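Long-range contacts in uncharacterized protein, DUF633, LMOf2365_1472 (PDB 3GNL), which is of unknown function but probably methylates N1 of adenine 22 in tRNA, having a Rossmann-type methyltransferase fold: residues E13-Y18 with Y156-L161; G51-G56 with K78-A83; T171-F176 with I228-D233. All blocks are in the same frame, centred on the assembly; numbering follows the deposited sequence.

Interaction 1. Residues E13-Y18 with Y156-L161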
ATOM      1  N   GLU A  13     -11.629  -1.908   5.248  1.00 21.89           N
ATOM      2  CA  GLU A  13     -12.802  -1.188   4.797  1.00 23.27           C
ATOM      3  C   GLU A  13     -12.344  -0.014   3.918  1.00 22.99           C
ATOM      4  O   GLU A  13     -12.926   0.237   2.834  1.00 23.11           O
ATOM      5  CB  GLU A  13     -13.594  -0.678   5.989  1.00 26.70           C
ATOM      6  CG  GLU A  13     -14.861   0.108   5.595  1.00 32.67           C
ATOM      7  CD  GLU A  13     -15.706   0.470   6.795  1.00 37.95           C
ATOM      8  OE1 GLU A  13     -15.226   1.214   7.677  1.00 40.66           O
ATOM      9  OE2 GLU A  13     -16.852  -0.014   6.880  1.00 41.98           O
ATOM     10  N   LYS A  14     -11.273   0.651   4.336  1.00 20.62           N
ATOM     11  CA  LYS A  14     -10.784   1.778   3.540  1.00 21.84           C
ATOM     12  C   LYS A  14     -10.265   1.299   2.211  1.00 20.59           C
ATOM     13  O   LYS A  14     -10.528   1.902   1.184  1.00 20.55           O
ATOM     14  CB  LYS A  14      -9.768   2.659   4.327  1.00 21.42           C
ATOM     15  CG  LYS A  14      -9.410   3.970   3.597  1.00 22.92           C
ATOM     16  CD  LYS A  14     -10.685   4.827   3.423  1.00 24.72           C
ATOM     17  CE  LYS A  14     -10.360   6.252   3.079  1.00 26.75           C
ATOM     18  NZ  LYS A  14     -11.648   7.002   2.886  1.00 28.94           N
ATOM     19  N   VAL A  15      -9.505   0.184   2.218  1.00 19.99           N
ATOM     20  CA  VAL A  15      -8.998  -0.382   0.996  1.00 18.70           C
ATOM     21  C   VAL A  15     -10.173  -0.717   0.028  1.00 18.09           C
ATOM     22  O   VAL A  15     -10.122  -0.360  -1.161  1.00 21.18           O
ATOM     23  CB  VAL A  15      -8.121  -1.637   1.308  1.00 18.63           C
ATOM     24  CG1 VAL A  15      -7.831  -2.389   0.062  1.00 20.63           C
ATOM     25  CG2 VAL A  15      -6.813  -1.229   2.017  1.00 20.63           C
ATOM     26  N   ALA A  16     -11.184  -1.410   0.564  1.00 19.86           N
ATOM     27  CA  ALA A  16     -12.385  -1.831  -0.188  1.00 21.29           C
ATOM     28  C   ALA A  16     -13.154  -0.642  -0.734  1.00 23.37           C
ATOM     29  O   ALA A  16     -13.806  -0.772  -1.776  1.00 22.21           O
ATOM     30  CB  ALA A  16     -13.273  -2.676   0.687  1.00 22.35           C
ATOM     31  N   SER A  17     -13.042   0.502  -0.052  1.00 22.31           N
ATOM     32  CA  SER A  17     -13.851   1.677  -0.449  1.00 22.96           C
ATOM     33  C   SER A  17     -13.433   2.200  -1.828  1.00 23.85           C
ATOM     34  O   SER A  17     -14.159   2.994  -2.429  1.00 25.00           O
ATOM     35  CB  SER A  17     -13.753   2.810   0.582  1.00 23.65           C
ATOM     36  OG  SER A  17     -12.535   3.498   0.442  1.00 23.88           O
ATOM     37  N   TYR A  18     -12.264   1.791  -2.314  1.00 21.86           N
ATOM     38  CA  TYR A  18     -11.752   2.185  -3.617  1.00 22.88           C
ATOM     39  C   TYR A  18     -12.149   1.237  -4.727  1.00 22.56           C
ATOM     40  O   TYR A  18     -11.778   1.446  -5.869  1.00 25.72           O
ATOM     41  CB  TYR A  18     -10.241   2.375  -3.558  1.00 22.72           C
ATOM     42  CG  TYR A  18      -9.854   3.542  -2.655  1.00 23.98           C
ATOM     43  CD1 TYR A  18     -10.191   4.863  -3.002  1.00 23.37           C
ATOM     44  CD2 TYR A  18      -9.143   3.319  -1.481  1.00 24.98           C
ATOM     45  CE1 TYR A  18      -9.834   5.945  -2.177  1.00 23.83           C
ATOM     46  CE2 TYR A  18      -8.753   4.406  -0.632  1.00 25.15           C
ATOM     47  CZ  TYR A  18      -9.096   5.700  -1.011  1.00 26.32           C
ATOM     48  OH  TYR A  18      -8.735   6.768  -0.197  1.00 25.87           O
ATOM     49  N   TYR A 156      -1.579   3.567   9.022  1.00 22.85           N
ATOM     50  CA  TYR A 156      -1.523   2.865   7.755  1.00 22.20           C
ATOM     51  C   TYR A 156      -1.800   3.844   6.632  1.00 20.80           C
ATOM     52  O   TYR A 156      -2.734   4.647   6.695  1.00 21.76           O
ATOM     53  CB  TYR A 156      -2.621   1.800   7.675  1.00 22.31           C
ATOM     54  CG  TYR A 156      -2.499   0.728   8.706  1.00 25.53           C
ATOM     55  CD1 TYR A 156      -1.565  -0.287   8.543  1.00 26.43           C
ATOM     56  CD2 TYR A 156      -3.293   0.754   9.852  1.00 26.92           C
ATOM     57  CE1 TYR A 156      -1.400  -1.291   9.524  1.00 28.70           C
ATOM     58  CE2 TYR A 156      -3.151  -0.253  10.859  1.00 29.17           C
ATOM     59  CZ  TYR A 156      -2.206  -1.261  10.659  1.00 28.26           C
ATOM     60  OH  TYR A 156      -2.030  -2.271  11.618  1.00 29.82           O
ATOM     61  N   GLU A 157      -1.047   3.703   5.561  1.00 20.97           N
ATOM     62  CA  GLU A 157      -1.254   4.477   4.332  1.00 20.93           C
ATOM     63  C   GLU A 157      -1.790   3.569   3.236  1.00 20.91           C
ATOM     64  O   GLU A 157      -1.393   2.390   3.135  1.00 19.65           O
ATOM     65  CB  GLU A 157       0.065   5.101   3.862  1.00 23.16           C
ATOM     66  CG  GLU A 157       0.640   6.208   4.781  1.00 25.81           C
ATOM     67  CD  GLU A 157       2.142   6.317   4.619  1.00 29.89           C
ATOM     68  OE1 GLU A 157       2.889   5.334   4.927  1.00 33.41           O
ATOM     69  OE2 GLU A 157       2.579   7.379   4.195  1.00 29.16           O
ATOM     70  N   ILE A 158      -2.685   4.143   2.426  1.00 19.65           N
ATOM     71  CA  ILE A 158      -3.295   3.431   1.263  1.00 19.10           C
ATOM     72  C   ILE A 158      -3.095   4.341   0.061  1.00 19.84           C
ATOM     73  O   ILE A 158      -3.177   5.567   0.169  1.00 20.20           O
ATOM     74  CB  ILE A 158      -4.801   3.191   1.500  1.00 20.25           C
ATOM     75  CG1 ILE A 158      -4.959   2.284   2.741  1.00 22.27           C
ATOM     76  CG2 ILE A 158      -5.475   2.554   0.237  1.00 19.70           C
ATOM     77  CD1 ILE A 158      -6.333   2.288   3.283  1.00 22.58           C
HETATM   78  N   MSE A 159      -2.770   3.756  -1.079  1.00 18.79           N
HETATM   79  CA  MSE A 159      -2.640   4.558  -2.294  1.00 19.86           C
HETATM   80  C   MSE A 159      -3.372   3.849  -3.432  1.00 20.05           C
HETATM   81  O   MSE A 159      -3.364   2.624  -3.527  1.00 18.88           O
HETATM   82  CB  MSE A 159      -1.170   4.789  -2.663  1.00 22.73           C
HETATM   83  CG  MSE A 159      -0.388   3.599  -3.089  1.00 25.08           C
HETATM   84 SE   MSE A 159       1.475   4.186  -3.508  1.00 29.18          SE
HETATM   85  CE  MSE A 159       2.073   4.315  -1.662  1.00 19.19           C
ATOM     86  N   VAL A 160      -3.968   4.646  -4.308  1.00 19.95           N
ATOM     87  CA  VAL A 160      -4.696   4.078  -5.445  1.00 21.79           C
ATOM     88  C   VAL A 160      -4.048   4.621  -6.677  1.00 22.23           C
ATOM     89  O   VAL A 160      -3.764   5.833  -6.726  1.00 22.29           O
ATOM     90  CB  VAL A 160      -6.149   4.492  -5.391  1.00 22.52           C
ATOM     91  CG1 VAL A 160      -6.915   3.863  -6.590  1.00 22.94           C
ATOM     92  CG2 VAL A 160      -6.777   4.097  -4.029  1.00 23.93           C
ATOM     93  N   LEU A 161      -3.740   3.744  -7.626  1.00 20.49           N
ATOM     94  CA  LEU A 161      -3.000   4.150  -8.828  1.00 22.77           C
ATOM     95  C   LEU A 161      -3.742   3.779 -10.085  1.00 23.62           C
ATOM     96  O   LEU A 161      -4.534   2.836 -10.083  1.00 26.51           O
ATOM     97  CB  LEU A 161      -1.636   3.475  -8.871  1.00 24.49           C
ATOM     98  CG  LEU A 161      -0.736   3.845  -7.670  1.00 25.21           C
ATOM     99  CD1 LEU A 161      -0.954   2.805  -6.626  1.00 25.20           C
ATOM    100  CD2 LEU A 161       0.706   3.897  -8.009  1.00 26.78           C
TER
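Lys14 meets Ile158 through its aliphatic base: CG of Lys14 lies 3.5 Å from CD1 of Ile158, and the bend at chi2 (62°) then carries the chain away, so the ammonium end takes no part. Val15 follows from the same helix. Its CG2 methyl reaches CD1 of Ile158 at 3.8 Å, which places the strand's isoleucine tip against two consecutive residues of the helix. The extended chi2 of Ile158 (164°) sends CD1 outward to that position, while its CG2 branch serves a different neighbour. These contacts pack helix 10-16, which precedes the first strand of the Rossmann-like sheet, onto strand 154-163 in the antiparallel part of that sheet. Ile122 of the adjacent strand 120-125 also touches Val15 and Tyr18, and Leu35 of helix 34-41 touches Val15. Further along, Ser17 OG donates a hydrogen bond to Lys14 O at 2.7 Å and sits over the centre of one face of the Tyr18 ring. The opposite face receives Val160: its CG2 lies 3.5 Å from the Tyr18 ring centroid and 16° off the normal, a CH-pi contact that sandwiches the ring between hydroxyl and methyl. Tyr18 CE2 also approaches Ile158 CG2 obliquely at 3.9 Å, and the tyrosine's backbone oxygen accepts a hydrogen bond from Lys120 NZ.

Interaction 2. Residues G51-G56 with K78-A83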
ATOM      1  N   GLY A  51      -5.523 -14.491  -3.838  1.00 21.49           N
ATOM      2  CA  GLY A  51      -4.220 -15.181  -3.931  1.00 21.96           C
ATOM      3  C   GLY A  51      -3.601 -15.461  -2.580  1.00 22.71           C
ATOM      4  O   GLY A  51      -3.717 -14.673  -1.663  1.00 22.33           O
ATOM      5  N   GLU A  52      -2.948 -16.611  -2.403  1.00 21.06           N
ATOM      6  CA  GLU A  52      -2.246 -16.923  -1.177  1.00 22.78           C
ATOM      7  C   GLU A  52      -0.993 -17.668  -1.557  1.00 25.44           C
ATOM      8  O   GLU A  52      -0.995 -18.365  -2.560  1.00 26.47           O
ATOM      9  CB  GLU A  52      -3.082 -17.786  -0.214  1.00 23.23           C
ATOM     10  CG  GLU A  52      -4.464 -17.197   0.091  1.00 23.71           C
ATOM     11  CD  GLU A  52      -4.391 -16.003   0.973  1.00 26.05           C
ATOM     12  OE1 GLU A  52      -3.311 -15.668   1.485  1.00 24.75           O
ATOM     13  OE2 GLU A  52      -5.465 -15.366   1.150  1.00 24.90           O
ATOM     14  N   VAL A  53       0.083 -17.516  -0.773  1.00 25.04           N
ATOM     15  CA  VAL A  53       1.330 -18.198  -1.116  1.00 27.51           C
ATOM     16  C   VAL A  53       1.575 -19.495  -0.335  1.00 26.02           C
ATOM     17  O   VAL A  53       2.235 -20.393  -0.852  1.00 31.72           O
ATOM     18  CB  VAL A  53       2.532 -17.211  -1.175  1.00 28.16           C
ATOM     19  CG1 VAL A  53       2.852 -16.687   0.205  1.00 28.33           C
ATOM     20  CG2 VAL A  53       3.765 -17.887  -1.770  1.00 29.36           C
ATOM     21  N   VAL A  54       1.022 -19.650   0.856  1.00 26.27           N
ATOM     22  CA  VAL A  54       1.252 -20.847   1.680  1.00 28.02           C
ATOM     23  C   VAL A  54      -0.038 -21.463   2.283  1.00 29.91           C
ATOM     24  O   VAL A  54      -1.103 -20.826   2.260  1.00 28.22           O
ATOM     25  CB  VAL A  54       2.314 -20.564   2.768  1.00 27.91           C
ATOM     26  CG1 VAL A  54       3.660 -20.260   2.099  1.00 27.99           C
ATOM     27  CG2 VAL A  54       1.869 -19.419   3.689  1.00 27.92           C
ATOM     28  N   ASP A  55       0.059 -22.658   2.867  1.00 29.93           N
ATOM     29  CA  ASP A  55      -1.133 -23.446   3.283  1.00 32.18           C
ATOM     30  C   ASP A  55      -2.178 -22.906   4.231  1.00 32.49           C
ATOM     31  O   ASP A  55      -3.392 -23.015   3.919  1.00 33.95           O
ATOM     32  CB  ASP A  55      -0.719 -24.871   3.728  1.00 34.11           C
ATOM     33  CG  ASP A  55      -0.489 -25.775   2.544  1.00 36.21           C
ATOM     34  OD1 ASP A  55      -0.849 -25.333   1.452  1.00 37.40           O
ATOM     35  OD2 ASP A  55       0.030 -26.918   2.673  1.00 38.13           O
ATOM     36  N   GLY A  56      -1.748 -22.407   5.380  1.00 30.52           N
ATOM     37  CA  GLY A  56      -2.633 -21.901   6.413  1.00 28.31           C
ATOM     38  C   GLY A  56      -3.555 -20.874   5.778  1.00 27.01           C
ATOM     39  O   GLY A  56      -4.755 -21.094   5.705  1.00 27.25           O
ATOM     40  N   LYS A  78      -3.517 -20.618  -5.054  1.00 28.60           N
ATOM     41  CA  LYS A  78      -2.177 -20.660  -4.459  1.00 31.29           C
ATOM     42  C   LYS A  78      -1.113 -20.247  -5.480  1.00 33.14           C
ATOM     43  O   LYS A  78      -1.040 -20.796  -6.587  1.00 32.88           O
ATOM     44  CB  LYS A  78      -1.882 -22.043  -3.885  1.00 33.34           C
ATOM     45  CG  LYS A  78      -0.495 -22.146  -3.229  1.00 34.56           C
ATOM     46  CD  LYS A  78      -0.543 -22.751  -1.829  1.00 36.12           C
ATOM     47  CE  LYS A  78      -0.665 -24.276  -1.853  1.00 36.30           C
ATOM     48  NZ  LYS A  78      -0.291 -24.931  -0.550  1.00 35.30           N
ATOM     49  N   GLY A  79      -0.292 -19.269  -5.097  1.00 32.25           N
ATOM     50  CA  GLY A  79       0.756 -18.767  -5.953  1.00 31.62           C
ATOM     51  C   GLY A  79       1.526 -17.643  -5.281  1.00 32.66           C
ATOM     52  O   GLY A  79       1.021 -16.979  -4.349  1.00 32.26           O
ATOM     53  N   ASN A  80       2.749 -17.438  -5.764  1.00 31.96           N
ATOM     54  CA  ASN A  80       3.590 -16.334  -5.344  1.00 32.86           C
ATOM     55  C   ASN A  80       3.225 -15.047  -6.086  1.00 31.51           C
ATOM     56  O   ASN A  80       3.324 -14.957  -7.302  1.00 30.41           O
ATOM     57  CB  ASN A  80       5.042 -16.716  -5.630  1.00 33.83           C
ATOM     58  CG  ASN A  80       6.034 -15.822  -4.911  1.00 36.24           C
ATOM     59  OD1 ASN A  80       5.688 -15.113  -3.961  1.00 37.51           O
ATOM     60  ND2 ASN A  80       7.293 -15.860  -5.367  1.00 36.18           N
ATOM     61  N   GLY A  81       2.750 -14.037  -5.365  1.00 30.46           N
ATOM     62  CA  GLY A  81       2.523 -12.742  -5.995  1.00 29.13           C
ATOM     63  C   GLY A  81       1.477 -12.765  -7.100  1.00 29.37           C
ATOM     64  O   GLY A  81       0.393 -13.298  -6.905  1.00 29.83           O
ATOM     65  N   LEU A  82       1.794 -12.171  -8.241  1.00 28.78           N
ATOM     66  CA  LEU A  82       0.844 -12.108  -9.371  1.00 29.32           C
ATOM     67  C   LEU A  82       0.788 -13.387 -10.231  1.00 30.16           C
ATOM     68  O   LEU A  82       0.086 -13.359 -11.242  1.00 32.11           O
ATOM     69  CB  LEU A  82       1.046 -10.873 -10.250  1.00 27.62           C
ATOM     70  CG  LEU A  82       1.124  -9.501  -9.547  1.00 27.35           C
ATOM     71  CD1 LEU A  82       1.161  -8.357 -10.517  1.00 25.50           C
ATOM     72  CD2 LEU A  82      -0.028  -9.344  -8.523  1.00 26.90           C
ATOM     73  N   ALA A  83       1.481 -14.447  -9.801  1.00 32.08           N
ATOM     74  CA  ALA A  83       1.430 -15.799 -10.446  1.00 32.13           C
ATOM     75  C   ALA A  83      -0.006 -16.350 -10.420  1.00 33.19           C
ATOM     76  O   ALA A  83      -0.353 -17.259 -11.189  1.00 33.98           O
ATOM     77  CB  ALA A  83       2.373 -16.765  -9.770  1.00 32.24           C
TER
HETATM   78  O   HOH W   1       2.575 -23.423  -0.085  1.00 39.97           O
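Glu52 O and Gly79 N form the sole direct hydrogen bond between the backbones of 51-56 and 78-83, 2.8 Å long and nearly straight at 166°. The same oxygen also receives a CA-H...O contact from Lys78 CA at 3.2 Å, so two groups of consecutive residues, Lys78 CA-H and Gly79 N-H, converge on it. A parallel bridge pairs Glu52 with Lys78 here, where strand 45-52 ends beside the edge strand 74-78. The contact thus joins the two strands of a beta-alpha-beta crossover at their C-terminal ends, in the Rossmann-like sheet, with helix 55-67 as the connection. The touching parts, 52-55 and 78-80, run 116° apart end to end, so the pairing is short; a second CA-H...O contact links Val53 CA to Gly79 O at 3.5 Å. Glu52 is buried, yet its carboxylate leads away from 78-83, its side chain packing on Phe58 and Ala61 of helix 55-67.

The outer side is looser. Val53 CG2 comes only to 3.9 Å from Asn80 CA, and both residues lie at the surface. The Lys78 side chain crosses this margin, with CG set anti to its own backbone N (chi1 -179°) and bends at chi2 and chi3 that lay the aliphatic part alongside the Val53 carbonyl; CD is 3.8 Å from Val53 O. A water donates to Val53 O at 3.1 Å and may accept a weak bond from Lys78 NZ, doubtful because the position of NZ is uncertain. The ammonium ends beside Asp55, in the first turn of helix 55-67, but its modelled approach to Asp55 OD1 is too short to be reliable. The main-chain bond is thus the well-determined link, whereas the charges of Lys78 and Asp55 suggest an electrostatic attraction whose exact geometry remains doubtful.

Interaction 3. Residues T171-F176 with I228-D233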
ATOM      1  N   THR A 171       7.597  15.205  -6.997  1.00 15.97           N
ATOM      2  CA  THR A 171       8.677  15.837  -6.235  1.00 17.15           C
ATOM      3  C   THR A 171       9.137  14.834  -5.154  1.00 18.65           C
ATOM      4  O   THR A 171       8.433  13.871  -4.828  1.00 17.23           O
ATOM      5  CB  THR A 171       8.225  17.067  -5.535  1.00 18.12           C
ATOM      6  OG1 THR A 171       7.197  16.732  -4.574  1.00 17.59           O
ATOM      7  CG2 THR A 171       7.680  18.097  -6.492  1.00 18.49           C
ATOM      8  N   LYS A 172      10.259  15.106  -4.514  1.00 18.56           N
ATOM      9  CA  LYS A 172      10.724  14.194  -3.474  1.00 19.32           C
ATOM     10  C   LYS A 172       9.741  14.206  -2.290  1.00 19.26           C
ATOM     11  O   LYS A 172       9.559  13.171  -1.646  1.00 19.44           O
ATOM     12  CB  LYS A 172      12.168  14.532  -3.040  1.00 23.18           C
ATOM     13  CG  LYS A 172      12.382  15.886  -2.490  1.00 27.24           C
ATOM     14  CD  LYS A 172      13.913  16.181  -2.236  1.00 29.74           C
ATOM     15  CE  LYS A 172      14.064  17.654  -1.699  1.00 31.61           C
ATOM     16  NZ  LYS A 172      15.327  17.957  -0.894  1.00 34.17           N
ATOM     17  N   GLN A 173       9.107  15.346  -2.036  1.00 17.43           N
ATOM     18  CA  GLN A 173       8.096  15.419  -0.977  1.00 19.28           C
ATOM     19  C   GLN A 173       6.903  14.537  -1.331  1.00 18.50           C
ATOM     20  O   GLN A 173       6.373  13.804  -0.485  1.00 17.81           O
ATOM     21  CB  GLN A 173       7.616  16.849  -0.736  1.00 19.63           C
ATOM     22  CG  GLN A 173       8.693  17.798  -0.168  1.00 21.79           C
ATOM     23  CD  GLN A 173       9.569  18.468  -1.227  1.00 25.74           C
ATOM     24  OE1 GLN A 173       9.650  18.064  -2.400  1.00 24.71           O
ATOM     25  NE2 GLN A 173      10.261  19.527  -0.794  1.00 28.75           N
ATOM     26  N   GLU A 174       6.466  14.580  -2.589  1.00 17.58           N
ATOM     27  CA  GLU A 174       5.342  13.727  -2.996  1.00 17.13           C
ATOM     28  C   GLU A 174       5.700  12.254  -2.846  1.00 18.11           C
ATOM     29  O   GLU A 174       4.860  11.436  -2.441  1.00 18.49           O
ATOM     30  CB  GLU A 174       4.896  14.083  -4.420  1.00 17.94           C
ATOM     31  CG  GLU A 174       4.267  15.441  -4.495  1.00 20.47           C
ATOM     32  CD  GLU A 174       3.952  15.881  -5.930  1.00 21.52           C
ATOM     33  OE1 GLU A 174       4.776  15.642  -6.815  1.00 19.73           O
ATOM     34  OE2 GLU A 174       2.849  16.436  -6.119  1.00 25.90           O
ATOM     35  N   ILE A 175       6.915  11.847  -3.208  1.00 16.30           N
ATOM     36  CA  ILE A 175       7.329  10.446  -3.003  1.00 17.92           C
ATOM     37  C   ILE A 175       7.345  10.058  -1.502  1.00 17.62           C
ATOM     38  O   ILE A 175       6.916   8.960  -1.124  1.00 18.14           O
ATOM     39  CB  ILE A 175       8.670  10.177  -3.692  1.00 17.75           C
ATOM     40  CG1 ILE A 175       8.398   9.987  -5.197  1.00 20.04           C
ATOM     41  CG2 ILE A 175       9.380   8.943  -3.202  1.00 18.86           C
ATOM     42  CD1 ILE A 175       9.628  10.019  -6.017  1.00 22.49           C
ATOM     43  N   PHE A 176       7.895  10.924  -0.656  1.00 18.19           N
ATOM     44  CA  PHE A 176       8.084  10.571   0.760  1.00 18.50           C
ATOM     45  C   PHE A 176       6.781  10.606   1.514  1.00 17.55           C
ATOM     46  O   PHE A 176       6.604   9.765   2.409  1.00 18.63           O
ATOM     47  CB  PHE A 176       9.059  11.611   1.361  1.00 20.22           C
ATOM     48  CG  PHE A 176       9.655  11.268   2.692  1.00 25.53           C
ATOM     49  CD1 PHE A 176      10.946  10.732   2.758  1.00 27.82           C
ATOM     50  CD2 PHE A 176       8.985  11.579   3.864  1.00 26.59           C
ATOM     51  CE1 PHE A 176      11.553  10.447   4.014  1.00 29.50           C
ATOM     52  CE2 PHE A 176       9.599  11.313   5.130  1.00 28.20           C
ATOM     53  CZ  PHE A 176      10.851  10.745   5.181  1.00 27.58           C
ATOM     54  N   ILE A 228      14.318  15.355   8.418  1.00 22.01           N
ATOM     55  CA  ILE A 228      13.683  16.377   9.249  1.00 21.27           C
ATOM     56  C   ILE A 228      13.322  17.625   8.398  1.00 21.28           C
ATOM     57  O   ILE A 228      12.252  18.191   8.549  1.00 20.83           O
ATOM     58  CB  ILE A 228      14.631  16.788  10.462  1.00 20.32           C
ATOM     59  CG1 ILE A 228      14.821  15.630  11.441  1.00 21.30           C
ATOM     60  CG2 ILE A 228      14.163  18.042  11.156  1.00 22.69           C
ATOM     61  CD1 ILE A 228      16.122  15.818  12.246  1.00 21.19           C
ATOM     62  N   ALA A 229      14.250  18.041   7.531  1.00 22.08           N
ATOM     63  CA  ALA A 229      14.009  19.195   6.658  1.00 22.44           C
ATOM     64  C   ALA A 229      12.809  18.947   5.728  1.00 22.81           C
ATOM     65  O   ALA A 229      11.968  19.842   5.551  1.00 22.41           O
ATOM     66  CB  ALA A 229      15.273  19.535   5.875  1.00 23.19           C
ATOM     67  N   LEU A 230      12.681  17.718   5.244  1.00 20.85           N
ATOM     68  CA  LEU A 230      11.492  17.402   4.422  1.00 22.25           C
ATOM     69  C   LEU A 230      10.189  17.551   5.209  1.00 20.72           C
ATOM     70  O   LEU A 230       9.178  18.042   4.700  1.00 21.69           O
ATOM     71  CB  LEU A 230      11.591  15.997   3.828  1.00 24.69           C
ATOM     72  CG  LEU A 230      12.647  15.758   2.759  1.00 28.09           C
ATOM     73  CD1 LEU A 230      12.861  14.266   2.536  1.00 30.32           C
ATOM     74  CD2 LEU A 230      12.225  16.470   1.455  1.00 29.41           C
ATOM     75  N   VAL A 231      10.156  17.057   6.443  1.00 20.48           N
ATOM     76  CA  VAL A 231       8.975  17.197   7.239  1.00 20.17           C
ATOM     77  C   VAL A 231       8.684  18.659   7.538  1.00 21.46           C
ATOM     78  O   VAL A 231       7.541  19.104   7.443  1.00 22.30           O
ATOM     79  CB  VAL A 231       9.088  16.387   8.582  1.00 19.62           C
ATOM     80  CG1 VAL A 231       7.964  16.741   9.533  1.00 20.97           C
ATOM     81  CG2 VAL A 231       9.105  14.855   8.297  1.00 20.59           C
ATOM     82  N   GLU A 232       9.723  19.446   7.849  1.00 23.35           N
ATOM     83  CA  GLU A 232       9.522  20.863   8.173  1.00 27.28           C
ATOM     84  C   GLU A 232       8.959  21.600   6.969  1.00 26.39           C
ATOM     85  O   GLU A 232       8.114  22.468   7.128  1.00 29.02           O
ATOM     86  CB  GLU A 232      10.834  21.492   8.613  1.00 27.94           C
ATOM     87  CG  GLU A 232      11.283  20.970   9.976  1.00 31.45           C
ATOM     88  CD  GLU A 232      12.607  21.537  10.468  1.00 32.58           C
ATOM     89  OE1 GLU A 232      13.453  21.956   9.648  1.00 34.68           O
ATOM     90  OE2 GLU A 232      12.817  21.521  11.697  1.00 34.96           O
ATOM     91  N   ASP A 233       9.427  21.219   5.789  1.00 28.19           N
ATOM     92  CA  ASP A 233       8.949  21.812   4.543  1.00 29.55           C
ATOM     93  C   ASP A 233       7.480  21.477   4.271  1.00 29.63           C
ATOM     94  O   ASP A 233       6.725  22.338   3.807  1.00 29.27           O
ATOM     95  CB  ASP A 233       9.799  21.338   3.368  1.00 33.90           C
ATOM     96  CG  ASP A 233       9.357  21.961   2.059  1.00 38.84           C
ATOM     97  OD1 ASP A 233       9.390  23.208   1.963  1.00 41.20           O
ATOM     98  OD2 ASP A 233       8.928  21.216   1.154  1.00 41.32           O
TER
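Leu230 projects toward helix 172-177 and divides its two methyls between different partners. CD1 sits 4.0 Å above the plane of the Phe176 ring, displaced toward the rim, with Phe176 CD1 its nearest atom. CD2 meets the Lys172 chain instead, 3.8 Å from Lys172 CE. That lysine extends beyond CG, so its methylenes run past the methyl along much of their length. Gln173 adds a looser apolar touch, its CG 4.1 Å from Leu230 CD2. The segments 172-176 and 228-233 cross at -97°, with axes 10.7 Å apart, and the contact joins two helices of the C-terminal helical region that follows the Rossmann-like sheet. Thr171 is the N-cap of helix 172-177 and forms a capping box with Glu174: Glu174 N donates to Thr171 OG1, and Thr171 N to Glu174 OE1. Trp193 and Trp200 of helix 187-208 also meet Phe176. At the polar margin, the bend of Gln173 at chi2 turns its amide toward Asp233. Gln173 NE2 donates to Asp233 OD2 over 2.9 Å, but the bond is bent, 134° at the hydrogen. The amide and carboxylate planes stand 49° apart, and the donor approaches from above the carboxylate plane. Asp233 OD1 forms a salt bridge with Lys236 NZ.

From the N terminus, helix 10-16 opens interaction 1, which closes only when strand 154-163 arrives, a separation of 138 residues. Interaction 2 opens and closes within that span: strand 45-52 and the start of helix 55-67 are met by the end of strand 74-78 and the following loop. Both contacts reach the same sheet, one at its edge and the other on its antiparallel part, their centres 21 Å apart. Interaction 3 comes later, in series, closing a mostly helical loop between segments 52 residues apart and joining helix 172-177 to helix 215-235. It lies beyond the chain's centre from interaction 2, with centres 36 Å apart. No two of the contacts cross.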